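Local coordinates for uncharacterized protein MJ1460 (Methanocaldococcus jannaschii DSM 2661, PDB 2OSO), which is of unknown function but binds a zinc ion through a V4R domain of the vinyl-4-reductase family, at residues P96-V110 and V144-E157. The protein carries 3 engineered substitutions. Sequence-based numbering, arbitrary orientation.
Sequences PPYKIKLSNPPYQWV and VSQGKDKCVFEVKE. With ZN (zinc ion), chain B.
L102 sets its CB against the edge of the F153 ring, 3.8 Å from CE1, on the buried face of an antiparallel pair formed by strands 98-103 and 151-157. On the same face I100 turns CG1 between its backbone N and carbonyl carbon (chi1 67°), which lays CG1 against F153 CB and carries CD1 to within 3.8 Å of V155 CG2. Helix 118-132 closes over this layer, I120 touching both L102 and F153. Six backbone hydrogen bonds join the strands; the one from F153 N to I100 O is 2.8 Å long and nearly straight at 171°. These are the two central strands of a four-stranded antiparallel sheet, between strands 83-85 and 135-142. Both belong to the V4R domain, where C151 gives SG to the zinc ion at 2.3 Å, with H117, E140 and C143 completing the site. P105 packs its ring against V144 CG2, with CG 3.9 Å from C151 SG. Farther along, S145 OG donates to V110 O (2.9 Å) from above the carbonyl plane and accepts from a water that also reaches P106 O. Without the hydroxyl, as with an alanine here, V110 O would probably lose this donor and the water its S145 acceptor. On the other, looser face the solvent-exposed lysines K99 and K101 lie round the buried V152: K99 NZ meets E154 OE2 in a long 3.5 Å salt bridge, K101 runs extended alongside V152, and K150 sends its ammonium to E85.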
ATOM      1  N   PRO A  96       4.181 -29.416  15.255  1.00 33.00           N
ATOM      2  CA  PRO A  96       4.733 -28.061  15.270  1.00 33.60           C
ATOM      3  C   PRO A  96       5.695 -27.944  16.440  1.00 34.42           C
ATOM      4  O   PRO A  96       5.696 -28.814  17.313  1.00 36.37           O
ATOM      5  CB  PRO A  96       3.493 -27.180  15.473  1.00 33.35           C
ATOM      6  CG  PRO A  96       2.554 -28.047  16.214  1.00 32.90           C
ATOM      7  CD  PRO A  96       2.776 -29.438  15.711  1.00 32.95           C
ATOM      8  N   PRO A  97       6.508 -26.889  16.483  1.00 34.01           N
ATOM      9  CA  PRO A  97       6.580 -25.772  15.531  1.00 32.69           C
ATOM     10  C   PRO A  97       7.281 -26.136  14.212  1.00 31.65           C
ATOM     11  O   PRO A  97       8.111 -27.055  14.178  1.00 31.95           O
ATOM     12  CB  PRO A  97       7.386 -24.728  16.310  1.00 33.40           C
ATOM     13  CG  PRO A  97       8.204 -25.507  17.252  1.00 33.64           C
ATOM     14  CD  PRO A  97       7.431 -26.707  17.619  1.00 32.94           C
ATOM     15  N   TYR A  98       6.936 -25.422  13.148  1.00 28.33           N
ATOM     16  CA  TYR A  98       7.517 -25.613  11.832  1.00 27.95           C
ATOM     17  C   TYR A  98       8.392 -24.431  11.482  1.00 28.18           C
ATOM     18  O   TYR A  98       8.445 -23.433  12.206  1.00 28.92           O
ATOM     19  CB  TYR A  98       6.393 -25.729  10.766  1.00 26.49           C
ATOM     20  CG  TYR A  98       5.209 -26.582  11.185  1.00 26.67           C
ATOM     21  CD1 TYR A  98       5.319 -27.962  11.263  1.00 26.28           C
ATOM     22  CD2 TYR A  98       3.972 -26.006  11.474  1.00 25.99           C
ATOM     23  CE1 TYR A  98       4.286 -28.738  11.658  1.00 25.56           C
ATOM     24  CE2 TYR A  98       2.885 -26.787  11.861  1.00 26.99           C
ATOM     25  CZ  TYR A  98       3.049 -28.179  11.954  1.00 27.69           C
ATOM     26  OH  TYR A  98       2.022 -29.021  12.313  1.00 25.08           O
ATOM     27  N   LYS A  99       9.071 -24.534  10.353  1.00 28.00           N
ATOM     28  CA  LYS A  99       9.876 -23.451   9.847  1.00 29.51           C
ATOM     29  C   LYS A  99       9.553 -23.309   8.400  1.00 29.14           C
ATOM     30  O   LYS A  99       9.414 -24.300   7.697  1.00 29.58           O
ATOM     31  CB  LYS A  99      11.372 -23.720  10.018  1.00 29.38           C
ATOM     32  CG  LYS A  99      11.819 -23.644  11.474  1.00 32.19           C
ATOM     33  CD  LYS A  99      13.285 -23.338  11.566  1.00 33.98           C
ATOM     34  CE  LYS A  99      13.914 -23.799  12.885  1.00 36.57           C
ATOM     35  NZ  LYS A  99      13.562 -22.929  14.027  1.00 38.46           N
ATOM     36  N   ILE A 100       9.421 -22.067   7.970  1.00 29.11           N
ATOM     37  CA  ILE A 100       9.250 -21.740   6.569  1.00 31.07           C
ATOM     38  C   ILE A 100      10.184 -20.578   6.212  1.00 29.09           C
ATOM     39  O   ILE A 100      10.572 -19.779   7.059  1.00 28.43           O
ATOM     40  CB  ILE A 100       7.753 -21.431   6.226  1.00 32.61           C
ATOM     41  CG1 ILE A 100       7.248 -20.179   6.866  1.00 33.64           C
ATOM     42  CG2 ILE A 100       6.845 -22.521   6.739  1.00 33.32           C
ATOM     43  CD1 ILE A 100       5.663 -20.113   6.778  1.00 34.45           C
ATOM     44  N   LYS A 101      10.562 -20.497   4.948  1.00 27.80           N
ATOM     45  CA  LYS A 101      11.544 -19.513   4.545  1.00 26.53           C
ATOM     46  C   LYS A 101      10.986 -18.645   3.428  1.00 26.41           C
ATOM     47  O   LYS A 101      10.141 -19.068   2.638  1.00 24.50           O
ATOM     48  CB  LYS A 101      12.841 -20.183   4.124  1.00 25.33           C
ATOM     49  CG  LYS A 101      13.510 -21.135   5.183  1.00 25.53           C
ATOM     50  CD  LYS A 101      15.026 -21.298   4.845  1.00 25.65           C
ATOM     51  CE  LYS A 101      15.788 -22.412   5.632  1.00 24.15           C
ATOM     52  NZ  LYS A 101      17.193 -22.678   5.072  1.00 22.49           N
ATOM     53  N   LEU A 102      11.472 -17.419   3.364  1.00 27.81           N
ATOM     54  CA  LEU A 102      11.229 -16.557   2.228  1.00 28.11           C
ATOM     55  C   LEU A 102      12.530 -16.067   1.494  1.00 27.36           C
ATOM     56  O   LEU A 102      13.501 -15.553   2.092  1.00 27.63           O
ATOM     57  CB  LEU A 102      10.303 -15.417   2.652  1.00 28.23           C
ATOM     58  CG  LEU A 102       9.830 -14.429   1.582  1.00 26.91           C
ATOM     59  CD1 LEU A 102       8.803 -15.001   0.579  1.00 28.31           C
ATOM     60  CD2 LEU A 102       9.255 -13.211   2.336  1.00 28.84           C
ATOM     61  N   SER A 103      12.570 -16.349   0.192  1.00 28.99           N
ATOM     62  CA  SER A 103      13.638 -15.895  -0.716  1.00 29.74           C
ATOM     63  C   SER A 103      13.180 -14.676  -1.523  1.00 29.30           C
ATOM     64  O   SER A 103      12.032 -14.613  -1.934  1.00 29.09           O
ATOM     65  CB  SER A 103      13.966 -16.984  -1.740  1.00 32.02           C
ATOM     66  OG  SER A 103      15.016 -17.783  -1.269  1.00 36.96           O
ATOM     67  N   ASN A 104      14.103 -13.759  -1.800  1.00 29.82           N
ATOM     68  CA  ASN A 104      13.820 -12.515  -2.583  1.00 28.64           C
ATOM     69  C   ASN A 104      12.653 -11.662  -2.023  1.00 27.44           C
ATOM     70  O   ASN A 104      11.712 -11.298  -2.766  1.00 25.29           O
ATOM     71  CB  ASN A 104      13.610 -12.884  -4.069  1.00 30.16           C
ATOM     72  CG  ASN A 104      13.776 -11.700  -5.021  1.00 32.84           C
ATOM     73  OD1 ASN A 104      14.540 -10.764  -4.767  1.00 34.64           O
ATOM     74  ND2 ASN A 104      13.036 -11.732  -6.118  1.00 33.77           N
ATOM     75  N   PRO A 105      12.705 -11.333  -0.715  1.00 25.38           N
ATOM     76  CA  PRO A 105      11.641 -10.588  -0.043  1.00 25.64           C
ATOM     77  C   PRO A 105      11.746  -9.086  -0.386  1.00 25.77           C
ATOM     78  O   PRO A 105      12.690  -8.684  -1.047  1.00 25.78           O
ATOM     79  CB  PRO A 105      11.934 -10.812   1.421  1.00 25.07           C
ATOM     80  CG  PRO A 105      13.476 -10.798   1.434  1.00 25.11           C
ATOM     81  CD  PRO A 105      13.860 -11.542   0.178  1.00 25.63           C
ATOM     82  N   PRO A 106      10.753  -8.280   0.000  1.00 25.82           N
ATOM     83  CA  PRO A 106      10.935  -6.838  -0.157  1.00 26.71           C
ATOM     84  C   PRO A 106      11.946  -6.273   0.847  1.00 26.88           C
ATOM     85  O   PRO A 106      12.392  -6.976   1.764  1.00 24.41           O
ATOM     86  CB  PRO A 106       9.516  -6.260   0.082  1.00 27.37           C
ATOM     87  CG  PRO A 106       8.636  -7.376   0.286  1.00 28.53           C
ATOM     88  CD  PRO A 106       9.396  -8.628   0.474  1.00 27.41           C
ATOM     89  N   TYR A 107      12.299  -5.007   0.642  1.00 28.17           N
ATOM     90  CA  TYR A 107      13.115  -4.239   1.553  1.00 29.71           C
ATOM     91  C   TYR A 107      14.534  -4.757   1.690  1.00 28.18           C
ATOM     92  O   TYR A 107      15.071  -4.679   2.767  1.00 26.19           O
ATOM     93  CB  TYR A 107      12.497  -4.204   2.950  1.00 33.89           C
ATOM     94  CG  TYR A 107      11.144  -3.579   2.983  1.00 35.24           C
ATOM     95  CD1 TYR A 107      10.971  -2.279   2.534  1.00 36.60           C
ATOM     96  CD2 TYR A 107      10.060  -4.243   3.515  1.00 36.01           C
ATOM     97  CE1 TYR A 107       9.759  -1.677   2.571  1.00 36.66           C
ATOM     98  CE2 TYR A 107       8.815  -3.642   3.576  1.00 36.20           C
ATOM     99  CZ  TYR A 107       8.682  -2.337   3.096  1.00 35.99           C
ATOM    100  OH  TYR A 107       7.466  -1.669   3.089  1.00 37.51           O
ATOM    101  N   GLN A 108      15.112  -5.289   0.617  1.00 27.90           N
ATOM    102  CA  GLN A 108      16.535  -5.735   0.640  1.00 28.97           C
ATOM    103  C   GLN A 108      17.562  -4.581   0.699  1.00 28.93           C
ATOM    104  O   GLN A 108      18.757  -4.780   1.030  1.00 30.57           O
ATOM    105  CB  GLN A 108      16.804  -6.641  -0.561  1.00 29.14           C
ATOM    106  CG  GLN A 108      16.065  -7.966  -0.557  1.00 29.88           C
ATOM    107  CD  GLN A 108      16.221  -8.694  -1.886  1.00 30.31           C
ATOM    108  OE1 GLN A 108      17.319  -8.747  -2.424  1.00 32.28           O
ATOM    109  NE2 GLN A 108      15.120  -9.169  -2.466  1.00 28.00           N
ATOM    110  N   TRP A 109      17.110  -3.380   0.370  1.00 30.10           N
ATOM    111  CA  TRP A 109      17.884  -2.139   0.550  1.00 28.68           C
ATOM    112  C   TRP A 109      17.931  -1.708   2.031  1.00 29.63           C
ATOM    113  O   TRP A 109      18.574  -0.708   2.368  1.00 28.61           O
ATOM    114  CB  TRP A 109      17.312  -1.012  -0.312  1.00 28.10           C
ATOM    115  CG  TRP A 109      15.802  -0.854  -0.239  1.00 27.53           C
ATOM    116  CD1 TRP A 109      14.863  -1.430  -1.061  1.00 28.23           C
ATOM    117  CD2 TRP A 109      15.067  -0.073   0.707  1.00 25.95           C
ATOM    118  NE1 TRP A 109      13.610  -1.081  -0.658  1.00 28.15           N
ATOM    119  CE2 TRP A 109      13.703  -0.247   0.423  1.00 28.53           C
ATOM    120  CE3 TRP A 109      15.427   0.744   1.774  1.00 28.33           C
ATOM    121  CZ2 TRP A 109      12.713   0.369   1.176  1.00 29.00           C
ATOM    122  CZ3 TRP A 109      14.451   1.340   2.524  1.00 27.68           C
ATOM    123  CH2 TRP A 109      13.126   1.159   2.230  1.00 28.21           C
ATOM    124  N   VAL A 110      17.231  -2.444   2.913  1.00 28.44           N
ATOM    125  CA  VAL A 110      17.276  -2.175   4.355  1.00 27.02           C
ATOM    126  C   VAL A 110      18.268  -3.052   5.123  1.00 26.20           C
ATOM    127  O   VAL A 110      18.274  -4.271   5.017  1.00 24.62           O
ATOM    128  CB  VAL A 110      15.869  -2.340   5.009  1.00 26.97           C
ATOM    129  CG1 VAL A 110      15.951  -2.124   6.494  1.00 26.35           C
ATOM    130  CG2 VAL A 110      14.884  -1.390   4.418  1.00 28.23           C
ATOM    131  N   VAL A 144      16.812 -11.366   5.756  1.00 29.42           N
ATOM    132  CA  VAL A 144      17.728 -10.896   4.707  1.00 29.28           C
ATOM    133  C   VAL A 144      18.356  -9.557   5.116  1.00 31.24           C
ATOM    134  O   VAL A 144      19.533  -9.280   4.842  1.00 29.79           O
ATOM    135  CB  VAL A 144      16.973 -10.812   3.332  1.00 29.86           C
ATOM    136  CG1 VAL A 144      17.822 -10.115   2.237  1.00 29.30           C
ATOM    137  CG2 VAL A 144      16.552 -12.198   2.899  1.00 29.57           C
ATOM    138  N   SER A 145      17.587  -8.751   5.845  1.00 31.01           N
ATOM    139  CA  SER A 145      18.082  -7.436   6.237  1.00 31.74           C
ATOM    140  C   SER A 145      19.100  -7.517   7.375  1.00 29.82           C
ATOM    141  O   SER A 145      19.767  -6.524   7.683  1.00 27.84           O
ATOM    142  CB  SER A 145      16.904  -6.502   6.534  1.00 34.08           C
ATOM    143  OG  SER A 145      16.185  -6.206   5.332  1.00 33.36           O
ATOM    144  N   GLN A 146      19.254  -8.705   7.967  1.00 27.69           N
ATOM    145  CA  GLN A 146      20.396  -8.989   8.863  1.00 27.60           C
ATOM    146  C   GLN A 146      21.655  -9.469   8.127  1.00 27.88           C
ATOM    147  O   GLN A 146      22.659  -9.731   8.759  1.00 26.54           O
ATOM    148  CB  GLN A 146      20.063 -10.058   9.906  1.00 27.41           C
ATOM    149  CG  GLN A 146      18.804  -9.794  10.763  1.00 27.87           C
ATOM    150  CD  GLN A 146      18.471 -11.019  11.624  1.00 27.66           C
ATOM    151  OE1 GLN A 146      18.383 -12.124  11.109  1.00 26.57           O
ATOM    152  NE2 GLN A 146      18.321 -10.824  12.938  1.00 25.95           N
ATOM    153  N   GLY A 147      21.590  -9.627   6.810  1.00 28.37           N
ATOM    154  CA  GLY A 147      22.719 -10.154   6.024  1.00 28.88           C
ATOM    155  C   GLY A 147      22.526 -11.616   5.657  1.00 29.74           C
ATOM    156  O   GLY A 147      23.356 -12.200   4.983  1.00 30.47           O
ATOM    157  N   LYS A 148      21.404 -12.202   6.049  1.00 29.49           N
ATOM    158  CA  LYS A 148      21.102 -13.594   5.709  1.00 29.80           C
ATOM    159  C   LYS A 148      20.626 -13.707   4.254  1.00 29.25           C
ATOM    160  O   LYS A 148      20.249 -12.706   3.619  1.00 28.83           O
ATOM    161  CB  LYS A 148      20.069 -14.156   6.677  1.00 30.42           C
ATOM    162  CG  LYS A 148      20.526 -14.172   8.141  1.00 30.26           C
ATOM    163  CD  LYS A 148      21.721 -15.044   8.369  1.00 31.04           C
ATOM    164  CE  LYS A 148      21.413 -16.400   8.953  1.00 30.92           C
ATOM    165  NZ  LYS A 148      22.651 -17.000   9.460  1.00 31.49           N
ATOM    166  N   ASP A 149      20.694 -14.907   3.702  1.00 29.12           N
ATOM    167  CA  ASP A 149      20.298 -15.136   2.300  1.00 29.95           C
ATOM    168  C   ASP A 149      18.818 -15.331   2.115  1.00 29.38           C
ATOM    169  O   ASP A 149      18.328 -15.152   1.014  1.00 29.20           O
ATOM    170  CB  ASP A 149      20.994 -16.362   1.717  1.00 31.87           C
ATOM    171  CG  ASP A 149      22.500 -16.226   1.695  1.00 33.13           C
ATOM    172  OD1 ASP A 149      23.014 -15.117   1.390  1.00 35.52           O
ATOM    173  OD2 ASP A 149      23.161 -17.237   1.986  1.00 35.21           O
ATOM    174  N   LYS A 150      18.119 -15.732   3.180  1.00 29.58           N
ATOM    175  CA  LYS A 150      16.695 -15.970   3.141  1.00 27.83           C
ATOM    176  C   LYS A 150      16.163 -15.516   4.491  1.00 28.10           C
ATOM    177  O   LYS A 150      16.905 -15.534   5.477  1.00 28.97           O
ATOM    178  CB  LYS A 150      16.410 -17.471   2.958  1.00 28.42           C
ATOM    179  CG  LYS A 150      17.005 -18.095   1.695  1.00 28.12           C
ATOM    180  CD  LYS A 150      16.490 -19.484   1.509  1.00 28.12           C
ATOM    181  CE  LYS A 150      17.137 -20.187   0.356  1.00 27.65           C
ATOM    182  NZ  LYS A 150      16.780 -21.610   0.484  1.00 27.38           N
ATOM    183  N   CYS A 151      14.898 -15.097   4.545  1.00 26.30           N
ATOM    184  CA  CYS A 151      14.222 -14.897   5.836  1.00 26.52           C
ATOM    185  C   CYS A 151      13.678 -16.241   6.316  1.00 26.74           C
ATOM    186  O   CYS A 151      13.263 -17.071   5.487  1.00 29.18           O
ATOM    187  CB  CYS A 151      13.106 -13.884   5.736  1.00 24.01           C
ATOM    188  SG  CYS A 151      13.512 -12.199   5.022  1.00 23.76           S
ATOM    189  N   VAL A 152      13.650 -16.426   7.633  1.00 25.87           N
ATOM    190  CA  VAL A 152      13.176 -17.642   8.268  1.00 25.50           C
ATOM    191  C   VAL A 152      12.142 -17.317   9.341  1.00 26.51           C
ATOM    192  O   VAL A 152      12.367 -16.504  10.239  1.00 23.21           O
ATOM    193  CB  VAL A 152      14.312 -18.452   8.877  1.00 26.27           C
ATOM    194  CG1 VAL A 152      13.760 -19.726   9.546  1.00 27.15           C
ATOM    195  CG2 VAL A 152      15.374 -18.788   7.833  1.00 23.44           C
ATOM    196  N   PHE A 153      11.014 -18.008   9.225  1.00 26.07           N
ATOM    197  CA  PHE A 153       9.874 -17.849  10.121  1.00 25.31           C
ATOM    198  C   PHE A 153       9.594 -19.156  10.874  1.00 26.15           C
ATOM    199  O   PHE A 153       9.471 -20.228  10.267  1.00 27.91           O
ATOM    200  CB  PHE A 153       8.642 -17.435   9.328  1.00 23.57           C
ATOM    201  CG  PHE A 153       8.823 -16.158   8.489  1.00 22.71           C
ATOM    202  CD1 PHE A 153       9.343 -16.229   7.188  1.00 24.01           C
ATOM    203  CD2 PHE A 153       8.435 -14.923   8.979  1.00 23.66           C
ATOM    204  CE1 PHE A 153       9.483 -15.065   6.390  1.00 24.95           C
ATOM    205  CE2 PHE A 153       8.601 -13.731   8.189  1.00 22.53           C
ATOM    206  CZ  PHE A 153       9.081 -13.822   6.885  1.00 22.51           C
ATOM    207  N   GLU A 154       9.450 -19.021  12.188  1.00 26.74           N
ATOM    208  CA  GLU A 154       9.025 -20.077  13.108  1.00 28.43           C
ATOM    209  C   GLU A 154       7.478 -20.060  13.220  1.00 28.94           C
ATOM    210  O   GLU A 154       6.895 -18.991  13.535  1.00 28.01           O
ATOM    211  CB  GLU A 154       9.605 -19.710  14.466  1.00 32.68           C
ATOM    212  CG  GLU A 154      10.069 -20.764  15.351  1.00 37.18           C
ATOM    213  CD  GLU A 154      11.105 -20.170  16.330  1.00 40.12           C
ATOM    214  OE1 GLU A 154      10.790 -19.086  16.924  1.00 44.71           O
ATOM    215  OE2 GLU A 154      12.234 -20.706  16.435  1.00 43.02           O
ATOM    216  N   VAL A 155       6.825 -21.201  12.933  1.00 27.01           N
ATOM    217  CA  VAL A 155       5.348 -21.313  12.953  1.00 26.69           C
ATOM    218  C   VAL A 155       4.910 -22.181  14.117  1.00 26.53           C
ATOM    219  O   VAL A 155       5.275 -23.362  14.182  1.00 26.92           O
ATOM    220  CB  VAL A 155       4.754 -21.935  11.642  1.00 25.48           C
ATOM    221  CG1 VAL A 155       3.181 -21.979  11.699  1.00 25.54           C
ATOM    222  CG2 VAL A 155       5.224 -21.182  10.420  1.00 25.55           C
ATOM    223  N   LYS A 156       4.086 -21.612  14.994  1.00 28.05           N
ATOM    224  CA  LYS A 156       3.627 -22.249  16.212  1.00 28.87           C
ATOM    225  C   LYS A 156       2.121 -22.301  16.241  1.00 26.53           C
ATOM    226  O   LYS A 156       1.432 -21.333  15.928  1.00 23.36           O
ATOM    227  CB  LYS A 156       4.060 -21.468  17.429  1.00 30.85           C
ATOM    228  CG  LYS A 156       5.531 -21.625  17.785  1.00 34.10           C
ATOM    229  CD  LYS A 156       5.941 -20.623  18.869  1.00 35.24           C
ATOM    230  CE  LYS A 156       5.892 -19.167  18.366  1.00 37.89           C
ATOM    231  NZ  LYS A 156       6.468 -18.916  16.978  1.00 39.44           N
ATOM    232  N   GLU A 157       1.608 -23.444  16.651  1.00 25.18           N
ATOM    233  CA  GLU A 157       0.186 -23.654  16.759  1.00 26.20           C
ATOM    234  C   GLU A 157      -0.158 -23.254  18.189  1.00 27.60           C
ATOM    235  O   GLU A 157       0.567 -23.623  19.130  1.00 28.99           O
ATOM    236  CB  GLU A 157      -0.068 -25.138  16.501  1.00 26.78           C
ATOM    237  CG  GLU A 157      -1.414 -25.498  16.078  1.00 26.27           C
ATOM    238  CD  GLU A 157      -1.650 -27.002  16.135  1.00 26.94           C
ATOM    239  OE1 GLU A 157      -0.993 -27.747  15.371  1.00 26.04           O
ATOM    240  OE2 GLU A 157      -2.527 -27.417  16.917  1.00 26.55           O
TER
HETATM  241 ZN    ZN B 163      12.908 -10.788   6.723  1.00 23.35          ZN
HETATM  242  O   HOH W   1      16.613 -13.799  -0.622  1.00 28.96           O
HETATM  243  O   HOH W   2      14.935  -7.790   3.063  1.00 29.52           O